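Long-range contacts in response regulator CheY-like protein (PDB 3SNK), which probably forms the CheY-like receiver domain of a larger pilus assembly protein that is thought to bind and hydrolyse ATP: residues 78-82 against 104-109; 47-51 against 72-78. One frame throughout, in Å; residues are numbered along the deposited sequence.

Contact 1: residues 78-82 against 104-109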
loop_
_atom_site.group_PDB
_atom_site.type_symbol
_atom_site.label_atom_id
_atom_site.label_comp_id
_atom_site.label_asym_id
_atom_site.label_seq_id
_atom_site.Cartn_x
_atom_site.Cartn_y
_atom_site.Cartn_z
ATOM N N ILE A 78 -8.524 11.539 3.310
ATOM C CA ILE A 78 -7.889 10.267 2.978
ATOM C C ILE A 78 -8.633 9.425 1.900
ATOM O O ILE A 78 -7.966 8.901 1.006
ATOM C CB ILE A 78 -7.566 9.406 4.249
ATOM C CG1 ILE A 78 -6.668 8.183 3.917
ATOM C CG2 ILE A 78 -8.803 8.993 5.036
ATOM C CD1 ILE A 78 -5.395 8.525 3.185
ATOM N N VAL A 79 -9.967 9.290 1.978
ATOM C CA VAL A 79 -10.737 8.483 1.018
ATOM C C VAL A 79 -10.743 9.165 -0.354
ATOM O O VAL A 79 -10.665 8.462 -1.381
ATOM C CB VAL A 79 -12.160 8.147 1.532
ATOM C CG1 VAL A 79 -12.968 7.386 0.482
ATOM C CG2 VAL A 79 -12.069 7.328 2.837
ATOM N N GLU A 80 -10.760 10.512 -0.359
ATOM C CA GLU A 80 -10.710 11.321 -1.580
ATOM C C GLU A 80 -9.330 11.216 -2.194
ATOM O O GLU A 80 -9.232 11.143 -3.415
ATOM C CB GLU A 80 -11.054 12.797 -1.319
ATOM C CG GLU A 80 -12.495 13.067 -0.926
ATOM C CD GLU A 80 -12.802 12.972 0.558
ATOM O OE1 GLU A 80 -11.990 12.396 1.319
ATOM O OE2 GLU A 80 -13.892 13.444 0.952
ATOM N N ALA A 81 -8.265 11.188 -1.357
ATOM C CA ALA A 81 -6.888 11.030 -1.842
ATOM C C ALA A 81 -6.705 9.642 -2.473
ATOM O O ALA A 81 -5.956 9.520 -3.442
ATOM C CB ALA A 81 -5.868 11.265 -0.730
ATOM N N ARG A 82 -7.407 8.608 -1.975
ATOM C CA ARG A 82 -7.320 7.269 -2.572
ATOM C C ARG A 82 -7.780 7.350 -4.035
ATOM O O ARG A 82 -7.187 6.704 -4.898
ATOM C CB ARG A 82 -8.148 6.240 -1.780
ATOM C CG ARG A 82 -7.908 4.777 -2.166
ATOM C CD ARG A 82 -8.803 4.291 -3.314
ATOM N NE ARG A 82 -8.731 2.841 -3.469
ATOM C CZ ARG A 82 -8.033 2.209 -4.411
ATOM N NH1 ARG A 82 -7.390 2.897 -5.345
ATOM N NH2 ARG A 82 -7.990 0.882 -4.435
ATOM N N VAL A 104 -13.194 3.652 7.650
ATOM C CA VAL A 104 -12.404 4.454 6.714
ATOM C C VAL A 104 -11.701 3.499 5.781
ATOM O O VAL A 104 -11.742 3.720 4.572
ATOM C CB VAL A 104 -11.400 5.419 7.409
ATOM C CG1 VAL A 104 -10.621 6.222 6.376
ATOM C CG2 VAL A 104 -12.109 6.353 8.387
ATOM N N LEU A 105 -11.067 2.427 6.342
ATOM C CA LEU A 105 -10.372 1.408 5.560
ATOM C C LEU A 105 -11.336 0.750 4.542
ATOM O O LEU A 105 -10.961 0.555 3.394
ATOM C CB LEU A 105 -9.676 0.343 6.443
ATOM C CG LEU A 105 -8.830 -0.706 5.696
ATOM C CD1 LEU A 105 -7.741 -0.061 4.840
ATOM C CD2 LEU A 105 -8.220 -1.697 6.640
ATOM N N VAL A 106 -12.572 0.452 4.952
ATOM C CA VAL A 106 -13.578 -0.111 4.060
ATOM C C VAL A 106 -13.814 0.870 2.889
ATOM O O VAL A 106 -13.792 0.438 1.742
ATOM C CB VAL A 106 -14.901 -0.502 4.766
ATOM C CG1 VAL A 106 -16.015 -0.749 3.749
ATOM C CG2 VAL A 106 -14.713 -1.727 5.649
ATOM N N ARG A 107 -13.968 2.175 3.177
ATOM C CA ARG A 107 -14.218 3.186 2.152
ATOM C C ARG A 107 -13.026 3.364 1.227
ATOM O O ARG A 107 -13.208 3.781 0.091
ATOM C CB ARG A 107 -14.595 4.533 2.769
ATOM C CG ARG A 107 -15.934 4.514 3.479
ATOM C CD ARG A 107 -16.491 5.914 3.639
ATOM N NE ARG A 107 -15.669 6.749 4.514
ATOM C CZ ARG A 107 -15.813 6.822 5.833
ATOM N NH1 ARG A 107 -16.746 6.101 6.447
ATOM N NH2 ARG A 107 -15.026 7.615 6.549
HETATM N N MSE A 108 -11.814 3.063 1.709
HETATM C CA MSE A 108 -10.601 3.147 0.902
HETATM C C MSE A 108 -10.489 2.009 -0.105
HETATM O O MSE A 108 -9.618 2.058 -0.957
HETATM C CB MSE A 108 -9.355 3.248 1.772
HETATM C CG MSE A 108 -9.172 4.680 2.257
HETATM SE SE MSE A 108 -7.697 4.596 3.384
HETATM C CE MSE A 108 -6.352 4.894 1.955
ATOM N N ASN A 109 -11.371 1.009 -0.042
ATOM C CA ASN A 109 -11.487 -0.010 -1.072
ATOM C C ASN A 109 -10.124 -0.689 -1.400
ATOM O O ASN A 109 -9.641 -0.673 -2.550
ATOM C CB ASN A 109 -12.121 0.642 -2.349
ATOM C CG ASN A 109 -12.557 -0.348 -3.389
ATOM O OD1 ASN A 109 -12.577 -1.555 -3.170
ATOM N ND2 ASN A 109 -12.951 0.139 -4.542
#
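R82 holds CG anti to its own backbone nitrogen (chi1 -169°) and then bends at chi2, which carries the guanidinium edge to the carbonyls of M108 and N109. M108, a selenomethionine here, stays extended through chi2 and turns at chi3, bringing SE and the CE methyl across I78. The arginine makes two hydrogen bonds. NE reaches M108 O at 2.8 Å, bent to 143° at the hydrogen, while NH2 meets N109 O at 2.9 Å along an almost straight line (173°). N109 O lies in the guanidinium plane, although the donor stands above the plane of that carbonyl. NH2 also bonds V88 O, which helps to fix the rotation of the group. Arginine suits this place: its several N-H groups can serve carbonyls where helix 99-107 gives way to the turn at N109, and its charge would probably be favoured near the helix's C-terminal end. N109 has positive phi, a conformation asparagine tolerates well.

The rest is apolar. I78 crosses M108 at about a right angle, CG1 lying 3.8 Å from SE, and its CG2 branch packs on V104 CG1 at 3.6 Å. V79 crosses R107 at about a right angle, CG1 3.6 Å from R107 O and CG2 3.8 Å from R107 CB. Branched valines and isoleucine give short, stiff surfaces for helices packed this closely, whereas the flexible M108 also reaches L65 and L90 on the sheet. The pairing of helices 78-82 and 99-107, side by side over one face of a five-stranded parallel sheet, is characteristic of the CheY-like receiver fold.

Contact 2: residues 47-51 against 72-78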
loop_
_atom_site.group_PDB
_atom_site.type_symbol
_atom_site.label_atom_id
_atom_site.label_comp_id
_atom_site.label_asym_id
_atom_site.label_seq_id
_atom_site.Cartn_x
_atom_site.Cartn_y
_atom_site.Cartn_z
ATOM N N THR A 47 4.716 7.408 4.348
ATOM C CA THR A 47 3.273 7.135 4.411
ATOM C C THR A 47 2.451 8.318 3.891
ATOM O O THR A 47 1.570 8.108 3.052
ATOM C CB THR A 47 2.850 6.737 5.843
ATOM O OG1 THR A 47 3.454 5.491 6.166
ATOM C CG2 THR A 47 1.347 6.563 5.999
ATOM N N ASP A 48 2.758 9.541 4.336
ATOM C CA ASP A 48 2.013 10.730 3.935
ATOM C C ASP A 48 2.163 11.111 2.440
ATOM O O ASP A 48 1.332 11.886 1.960
ATOM C CB ASP A 48 2.363 11.925 4.837
ATOM C CG ASP A 48 1.931 11.760 6.293
ATOM O OD1 ASP A 48 1.149 10.818 6.585
ATOM O OD2 ASP A 48 2.360 12.586 7.138
ATOM N N ASP A 49 3.145 10.530 1.693
ATOM C CA ASP A 49 3.339 10.794 0.251
ATOM C C ASP A 49 2.199 10.190 -0.582
ATOM O O ASP A 49 2.005 10.559 -1.748
ATOM C CB ASP A 49 4.698 10.296 -0.260
ATOM C CG ASP A 49 5.843 11.291 -0.041
ATOM O OD1 ASP A 49 5.927 11.873 1.070
ATOM O OD2 ASP A 49 6.663 11.464 -0.968
ATOM N N PHE A 50 1.435 9.278 0.037
ATOM C CA PHE A 50 0.277 8.660 -0.586
ATOM C C PHE A 50 -0.777 9.740 -0.914
ATOM O O PHE A 50 -1.424 9.668 -1.959
ATOM C CB PHE A 50 -0.300 7.594 0.352
ATOM C CG PHE A 50 -1.630 7.033 -0.085
ATOM C CD1 PHE A 50 -1.695 5.983 -0.992
ATOM C CD2 PHE A 50 -2.822 7.566 0.400
ATOM C CE1 PHE A 50 -2.935 5.460 -1.399
ATOM C CE2 PHE A 50 -4.061 7.054 -0.023
ATOM C CZ PHE A 50 -4.104 6.008 -0.916
ATOM N N LEU A 51 -0.921 10.751 -0.020
ATOM C CA LEU A 51 -1.892 11.840 -0.142
ATOM C C LEU A 51 -1.680 12.693 -1.390
ATOM O O LEU A 51 -2.610 13.375 -1.820
ATOM C CB LEU A 51 -1.841 12.744 1.098
ATOM C CG LEU A 51 -2.201 12.099 2.444
ATOM C CD1 LEU A 51 -1.898 13.050 3.582
ATOM C CD2 LEU A 51 -3.674 11.678 2.489
ATOM N N LEU A 72 -2.924 7.640 9.533
ATOM C CA LEU A 72 -3.319 8.177 8.231
ATOM C C LEU A 72 -4.846 8.102 7.993
ATOM O O LEU A 72 -5.378 8.977 7.336
ATOM C CB LEU A 72 -2.566 7.452 7.105
ATOM C CG LEU A 72 -2.586 8.117 5.723
ATOM C CD1 LEU A 72 -1.677 9.334 5.683
ATOM C CD2 LEU A 72 -2.162 7.142 4.649
ATOM N N LEU A 73 -5.549 7.120 8.577
ATOM C CA LEU A 73 -6.996 6.941 8.418
ATOM C C LEU A 73 -7.809 8.045 9.078
ATOM O O LEU A 73 -8.993 8.203 8.763
ATOM C CB LEU A 73 -7.437 5.580 8.972
ATOM C CG LEU A 73 -6.832 4.353 8.302
ATOM C CD1 LEU A 73 -6.966 3.147 9.197
ATOM C CD2 LEU A 73 -7.451 4.082 6.910
ATOM N N GLY A 74 -7.179 8.791 9.985
ATOM C CA GLY A 74 -7.806 9.925 10.652
ATOM C C GLY A 74 -7.567 11.245 9.940
ATOM O O GLY A 74 -8.029 12.284 10.409
ATOM N N LYS A 75 -6.837 11.225 8.807
ATOM C CA LYS A 75 -6.558 12.428 8.024
ATOM C C LYS A 75 -7.805 12.816 7.215
ATOM O O LYS A 75 -8.398 11.959 6.555
ATOM C CB LYS A 75 -5.320 12.268 7.133
ATOM C CG LYS A 75 -4.128 13.098 7.604
ATOM C CD LYS A 75 -3.234 12.363 8.605
ATOM C CE LYS A 75 -2.208 13.272 9.244
ATOM N NZ LYS A 75 -1.169 13.725 8.279
ATOM N N PRO A 76 -8.222 14.106 7.297
ATOM C CA PRO A 76 -9.500 14.533 6.698
ATOM C C PRO A 76 -9.839 14.107 5.255
ATOM O O PRO A 76 -10.988 13.702 5.021
ATOM C CB PRO A 76 -9.470 16.069 6.823
ATOM C CG PRO A 76 -8.150 16.419 7.455
ATOM C CD PRO A 76 -7.650 15.189 8.127
ATOM N N GLY A 77 -8.925 14.212 4.299
ATOM C CA GLY A 77 -9.317 13.830 2.934
ATOM C C GLY A 77 -8.748 12.521 2.413
ATOM O O GLY A 77 -8.541 12.386 1.203
ATOM N N ILE A 78 -8.524 11.539 3.310
ATOM C CA ILE A 78 -7.889 10.267 2.978
ATOM C C ILE A 78 -8.633 9.425 1.900
ATOM O O ILE A 78 -7.966 8.901 1.006
ATOM C CB ILE A 78 -7.566 9.406 4.249
ATOM C CG1 ILE A 78 -6.668 8.183 3.917
ATOM C CG2 ILE A 78 -8.803 8.993 5.036
ATOM C CD1 ILE A 78 -5.395 8.525 3.185
#
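T47 is gripped at OG1 by two weak hydrogen bonds, to D66 O and S22 OG, and this leaves its methyl, CG2, turned to L72, with CD2 of the leucine 3.8 Å away. In the CheY-like receiver fold, with its parallel strands in the order 2-1-3-4-5, the two loops meeting here are the 3-10 turn after strand 40-45 and the link from strand 62-68 to helix 78-82. Threonine suits the junction because one branch is polar and the other apolar. L72 places CG opposite its backbone N (chi1 -165°), so that its two methyls fork over this turn: CD1 comes within 3.3 Å of D48 OD1, and CD2 also lies 4.3 Å from F50 CD2. Replacing L72 with an alanine would probably open a gap beside T47 CG2 and leave F50 without that neighbour. On the outer side D48 and K75 cross at about a right angle in a long salt bridge, OD2 to NZ 3.9 Å, suited to exposed charged residues. G77, third residue of the type I turn from K75 to I78, is at the N-cap position of the helix. F50, stacked on W85, crosses I78 at about a right angle, and I78 CD1 lies 3.8 Å from F50 CE2 and 3.7 Å from L51 CD2.

How the contacts relate
The two contacts share I78 and lie on the same side of the domain, their centres about 9 Å apart. Each is partly buried, apolar inside and more exposed at the outside. They differ in what they join: contact 1 sets helix 78-82 against helix 99-107 and its following turn, whereas contact 2 brings together two loops, one of them leading straight into helix 78-82. Their polar chemistry follows: contact 1 has a buried arginine bonded to backbone carbonyls, contact 2 a long ion pair between exposed side chains. Between them the packing is continuous, since M108 SE meets L73 CD2 at 3.6 Å and R82 CA meets F50 CZ at 3.8 Å.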